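Local coordinates for berberine bridge enzyme-like protein (Arabidopsis thaliana, PDB 5D79) that is an FAD-dependent oxidoreductase of the berberine bridge enzyme-like family, secreted by the plant and involved in adaptation to salt stress, at residues G150-K162 with G349-T361. Residues are numbered along the deposited sequence; the frame is centred on the assembly and turned at random.
Sequences GATAGELYYEIGK and GESLGVLTNRERT
A bend at chi3 (76°) in the chain of Arg-358 turns its guanidinium onto the N-terminus of helix 153-163, while Tyr-158, with CG anti to the backbone N (chi1 -176°), lays its ring against the 3-10 turn 352-356. Arginine suits its place because one flat group can serve several acceptors. Its NH2 donates to Gly-150 O at 2.8 Å and, nearly straight (172°), to the syn side of Glu-155 OE2 at 3.2 Å, a salt bridge whose carboxylate and guanidinium planes are well twisted against each other. Thr-152 CG2 covers one guanidinium face, 3.7 Å from Arg-358 CZ. Thr-152 and Glu-155 also form a capping box: Thr-152 OG1 accepts from Glu-155 N, and Glu-155 OE1 receives Thr-152 N from above the carboxylate plane at 2.9 Å. Gly-154, with no side chain, brings its CA to 3.3 Å from Leu-355 O, a CA-H...O contact. Farther along, Thr-356 CG2 sits over one face of the Tyr-158 ring, 3.5 Å from its centroid, in a CH-pi contact, with Lys-162 CG over the opposite face. Thr-356 thus works with both branches, since its OG1 bonds to Gly-353 O at 2.6 Å. Leu-355, buried, meets Tyr-157 CB with its CD1 and Tyr-158 CB with its CB, and also touches Leu-341 of helix 336-343. One water joins Thr-152 OG1 to Leu-355 O and Asn-357 O. The contact thus ties the FAD-binding domain to the loop leading into strand 363-372, and the cationic guanidinium probably favours an ionised Glu-155, whose carboxylate both completes the capping box and holds the loop.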
loop_
_atom_site.group_PDB
_atom_site.type_symbol
_atom_site.label_atom_id
_atom_site.label_comp_id
_atom_site.label_asym_id
_atom_site.label_seq_id
_atom_site.Cartn_x
_atom_site.Cartn_y
_atom_site.Cartn_z
ATOM N N GLY A 150 8.509 -10.181 6.024
ATOM C CA GLY A 150 7.353 -10.655 6.760
ATOM C C GLY A 150 6.920 -9.661 7.820
ATOM O O GLY A 150 5.862 -9.817 8.434
ATOM N N ALA A 151 7.741 -8.633 8.020
ATOM C CA ALA A 151 7.492 -7.617 9.030
ATOM C C ALA A 151 6.384 -6.669 8.597
ATOM O O ALA A 151 6.162 -6.468 7.404
ATOM C CB ALA A 151 8.760 -6.850 9.320
ATOM N N THR A 152 5.674 -6.094 9.564
ATOM C CA THR A 152 4.697 -5.080 9.227
ATOM C C THR A 152 5.331 -3.725 9.401
ATOM O O THR A 152 6.335 -3.596 10.093
ATOM C CB THR A 152 3.439 -5.138 10.099
ATOM O OG1 THR A 152 3.773 -4.754 11.440
ATOM C CG2 THR A 152 2.802 -6.529 10.073
ATOM N N ALA A 153 4.733 -2.723 8.769
ATOM C CA ALA A 153 5.110 -1.335 8.964
ATOM C C ALA A 153 5.050 -0.937 10.454
ATOM O O ALA A 153 5.931 -0.233 10.950
ATOM C CB ALA A 153 4.217 -0.438 8.132
ATOM N N GLY A 154 4.024 -1.401 11.161
ATOM C CA GLY A 154 3.926 -1.175 12.590
ATOM C C GLY A 154 5.090 -1.728 13.402
ATOM O O GLY A 154 5.586 -1.068 14.318
ATOM N N GLU A 155 5.530 -2.939 13.076
ATOM C CA GLU A 155 6.653 -3.545 13.787
ATOM C C GLU A 155 7.920 -2.729 13.530
ATOM O O GLU A 155 8.716 -2.483 14.448
ATOM C CB GLU A 155 6.843 -5.013 13.364
ATOM C CG GLU A 155 5.760 -5.962 13.885
ATOM C CD GLU A 155 5.640 -7.275 13.089
ATOM O OE1 GLU A 155 6.351 -7.458 12.073
ATOM O OE2 GLU A 155 4.811 -8.121 13.490
ATOM N N LEU A 156 8.098 -2.305 12.283
ATOM C CA LEU A 156 9.252 -1.497 11.917
ATOM C C LEU A 156 9.241 -0.170 12.683
ATOM O O LEU A 156 10.248 0.235 13.286
ATOM C CB LEU A 156 9.275 -1.244 10.412
ATOM C CG LEU A 156 10.342 -0.244 9.988
ATOM C CD1 LEU A 156 11.724 -0.809 10.272
ATOM C CD2 LEU A 156 10.179 0.109 8.522
ATOM N N TYR A 157 8.092 0.495 12.649
ATOM C CA TYR A 157 7.893 1.726 13.392
ATOM C C TYR A 157 8.280 1.551 14.854
ATOM O O TYR A 157 8.984 2.387 15.433
ATOM C CB TYR A 157 6.438 2.171 13.288
ATOM C CG TYR A 157 6.073 2.712 11.939
ATOM C CD1 TYR A 157 7.054 3.114 11.049
ATOM C CD2 TYR A 157 4.743 2.826 11.547
ATOM C CE1 TYR A 157 6.716 3.620 9.799
ATOM C CE2 TYR A 157 4.397 3.337 10.303
ATOM C CZ TYR A 157 5.390 3.732 9.443
ATOM O OH TYR A 157 5.072 4.236 8.213
ATOM N N TYR A 158 7.818 0.452 15.438
ATOM C CA TYR A 158 8.017 0.182 16.856
ATOM C C TYR A 158 9.490 0.036 17.177
ATOM O O TYR A 158 9.968 0.532 18.190
ATOM C CB TYR A 158 7.262 -1.078 17.269
ATOM C CG TYR A 158 7.337 -1.387 18.736
ATOM C CD1 TYR A 158 6.661 -0.601 19.669
ATOM C CD2 TYR A 158 8.068 -2.477 19.197
ATOM C CE1 TYR A 158 6.718 -0.894 21.023
ATOM C CE2 TYR A 158 8.129 -2.778 20.546
ATOM C CZ TYR A 158 7.454 -1.986 21.454
ATOM O OH TYR A 158 7.524 -2.292 22.793
ATOM N N GLU A 159 10.209 -0.641 16.293
ATOM C CA GLU A 159 11.621 -0.918 16.513
ATOM C C GLU A 159 12.425 0.392 16.493
ATOM O O GLU A 159 13.226 0.662 17.389
ATOM C CB GLU A 159 12.105 -1.924 15.459
ATOM C CG GLU A 159 13.516 -2.463 15.641
ATOM C CD GLU A 159 13.768 -3.131 16.988
ATOM O OE1 GLU A 159 12.852 -3.797 17.553
ATOM O OE2 GLU A 159 14.916 -2.978 17.468
ATOM N N ILE A 160 12.172 1.207 15.476
ATOM C CA ILE A 160 12.709 2.558 15.396
ATOM C C ILE A 160 12.319 3.427 16.596
ATOM O O ILE A 160 13.179 3.892 17.340
ATOM C CB ILE A 160 12.225 3.259 14.132
ATOM C CG1 ILE A 160 12.626 2.460 12.893
ATOM C CG2 ILE A 160 12.774 4.666 14.086
ATOM C CD1 ILE A 160 11.997 2.962 11.613
ATOM N N GLY A 161 11.019 3.634 16.783
ATOM C CA GLY A 161 10.525 4.583 17.760
ATOM C C GLY A 161 10.904 4.306 19.199
ATOM O O GLY A 161 11.097 5.239 19.973
ATOM N N LYS A 162 11.004 3.026 19.561
ATOM C CA LYS A 162 11.409 2.612 20.912
ATOM C C LYS A 162 12.907 2.806 21.163
ATOM O O LYS A 162 13.337 2.856 22.313
ATOM C CB LYS A 162 11.052 1.144 21.150
ATOM C CG LYS A 162 9.581 0.875 21.273
ATOM C CD LYS A 162 9.110 1.163 22.674
ATOM C CE LYS A 162 9.769 0.219 23.674
ATOM N NZ LYS A 162 9.298 0.476 25.056
ATOM N N GLY A 349 -1.883 9.157 24.129
ATOM C CA GLY A 349 -1.131 8.673 25.269
ATOM C C GLY A 349 -1.160 7.160 25.417
ATOM O O GLY A 349 -0.790 6.623 26.461
ATOM N N GLU A 350 -1.600 6.470 24.369
ATOM C CA GLU A 350 -1.549 5.010 24.320
ATOM C C GLU A 350 -0.096 4.507 24.272
ATOM O O GLU A 350 0.791 5.206 23.776
ATOM C CB GLU A 350 -2.329 4.504 23.100
ATOM C CG GLU A 350 -2.418 2.992 22.960
ATOM C CD GLU A 350 -3.548 2.398 23.766
ATOM O OE1 GLU A 350 -3.614 2.662 24.985
ATOM O OE2 GLU A 350 -4.381 1.678 23.172
ATOM N N SER A 351 0.140 3.301 24.784
ATOM C CA SER A 351 1.472 2.691 24.743
ATOM C C SER A 351 1.893 2.362 23.303
ATOM O O SER A 351 1.067 1.935 22.489
ATOM C CB SER A 351 1.518 1.424 25.623
ATOM O OG SER A 351 0.801 0.330 25.060
ATOM N N LEU A 352 3.176 2.563 22.994
ATOM C CA LEU A 352 3.702 2.329 21.648
ATOM C C LEU A 352 3.555 0.875 21.200
ATOM O O LEU A 352 3.626 0.572 20.013
ATOM C CB LEU A 352 5.170 2.731 21.575
ATOM C CG LEU A 352 5.500 4.189 21.871
ATOM C CD1 LEU A 352 7.013 4.422 21.779
ATOM C CD2 LEU A 352 4.730 5.084 20.915
ATOM N N GLY A 353 3.353 -0.018 22.160
ATOM C CA GLY A 353 3.245 -1.437 21.884
ATOM C C GLY A 353 2.118 -1.859 20.967
ATOM O O GLY A 353 2.171 -2.943 20.403
ATOM N N VAL A 354 1.103 -1.017 20.801
ATOM C CA VAL A 354 -0.031 -1.376 19.952
ATOM C C VAL A 354 0.387 -1.428 18.493
ATOM O O VAL A 354 -0.325 -1.970 17.646
ATOM C CB VAL A 354 -1.194 -0.396 20.106
ATOM C CG1 VAL A 354 -1.604 -0.310 21.563
ATOM C CG2 VAL A 354 -0.819 0.973 19.573
ATOM N N LEU A 355 1.550 -0.862 18.202
ATOM C CA LEU A 355 2.078 -0.862 16.850
ATOM C C LEU A 355 2.417 -2.268 16.402
ATOM O O LEU A 355 2.417 -2.567 15.207
ATOM C CB LEU A 355 3.308 0.026 16.774
ATOM C CG LEU A 355 2.944 1.481 17.033
ATOM C CD1 LEU A 355 4.187 2.313 16.899
ATOM C CD2 LEU A 355 1.851 1.957 16.077
ATOM N N THR A 356 2.675 -3.124 17.389
ATOM C CA THR A 356 3.113 -4.498 17.183
ATOM C C THR A 356 1.979 -5.509 17.043
ATOM O O THR A 356 2.242 -6.676 16.782
ATOM C CB THR A 356 4.006 -4.960 18.339
ATOM O OG1 THR A 356 3.204 -5.197 19.493
ATOM C CG2 THR A 356 5.019 -3.895 18.676
ATOM N N ASN A 357 0.731 -5.077 17.223
ATOM C CA ASN A 357 -0.409 -5.971 17.025
ATOM C C ASN A 357 -0.599 -6.299 15.558
ATOM O O ASN A 357 -0.510 -5.432 14.702
ATOM C CB ASN A 357 -1.703 -5.368 17.565
ATOM C CG ASN A 357 -1.599 -4.960 19.027
ATOM O OD1 ASN A 357 -0.866 -5.573 19.821
ATOM N ND2 ASN A 357 -2.338 -3.911 19.390
ATOM N N ARG A 358 -0.854 -7.562 15.273
ATOM C CA ARG A 358 -1.140 -7.988 13.915
ATOM C C ARG A 358 -2.495 -8.658 13.908
ATOM O O ARG A 358 -2.614 -9.811 13.523
ATOM C CB ARG A 358 -0.064 -8.949 13.388
ATOM C CG ARG A 358 1.244 -8.293 12.997
ATOM C CD ARG A 358 2.295 -9.343 12.687
ATOM N NE ARG A 358 2.135 -9.989 11.382
ATOM C CZ ARG A 358 3.143 -10.208 10.537
ATOM N NH1 ARG A 358 2.926 -10.810 9.371
ATOM N NH2 ARG A 358 4.376 -9.822 10.860
ATOM N N GLU A 359 -3.520 -7.950 14.358
ATOM C CA GLU A 359 -4.823 -8.582 14.450
ATOM C C GLU A 359 -5.594 -8.437 13.138
ATOM O O GLU A 359 -5.345 -7.516 12.347
ATOM C CB GLU A 359 -5.616 -8.020 15.633
ATOM C CG GLU A 359 -5.086 -8.483 16.997
ATOM C CD GLU A 359 -4.924 -10.006 17.104
ATOM O OE1 GLU A 359 -5.934 -10.737 16.973
ATOM O OE2 GLU A 359 -3.781 -10.471 17.325
ATOM N N ARG A 360 -6.502 -9.383 12.902
ATOM C CA ARG A 360 -7.296 -9.425 11.683
ATOM C C ARG A 360 -8.287 -8.269 11.669
ATOM O O ARG A 360 -8.884 -7.958 12.694
ATOM C CB ARG A 360 -8.025 -10.773 11.572
ATOM C CG ARG A 360 -8.420 -11.176 10.153
ATOM C CD ARG A 360 -9.030 -12.566 10.133
ATOM N NE ARG A 360 -9.548 -12.960 8.821
ATOM C CZ ARG A 360 -10.720 -12.571 8.324
ATOM N NH1 ARG A 360 -11.500 -11.743 9.010
ATOM N NH2 ARG A 360 -11.110 -13.001 7.133
ATOM N N THR A 361 -8.447 -7.612 10.525
ATOM C CA THR A 361 -9.471 -6.587 10.406
ATOM C C THR A 361 -10.865 -7.215 10.361
ATOM O O THR A 361 -11.020 -8.418 10.100
ATOM C CB THR A 361 -9.278 -5.735 9.156
ATOM O OG1 THR A 361 -10.273 -4.706 9.129
ATOM C CG2 THR A 361 -9.414 -6.600 7.914
HETATM O O HOH W 1 2.107 -4.678 13.542
HETATM O O HOH W 2 4.206 -7.869 15.999
#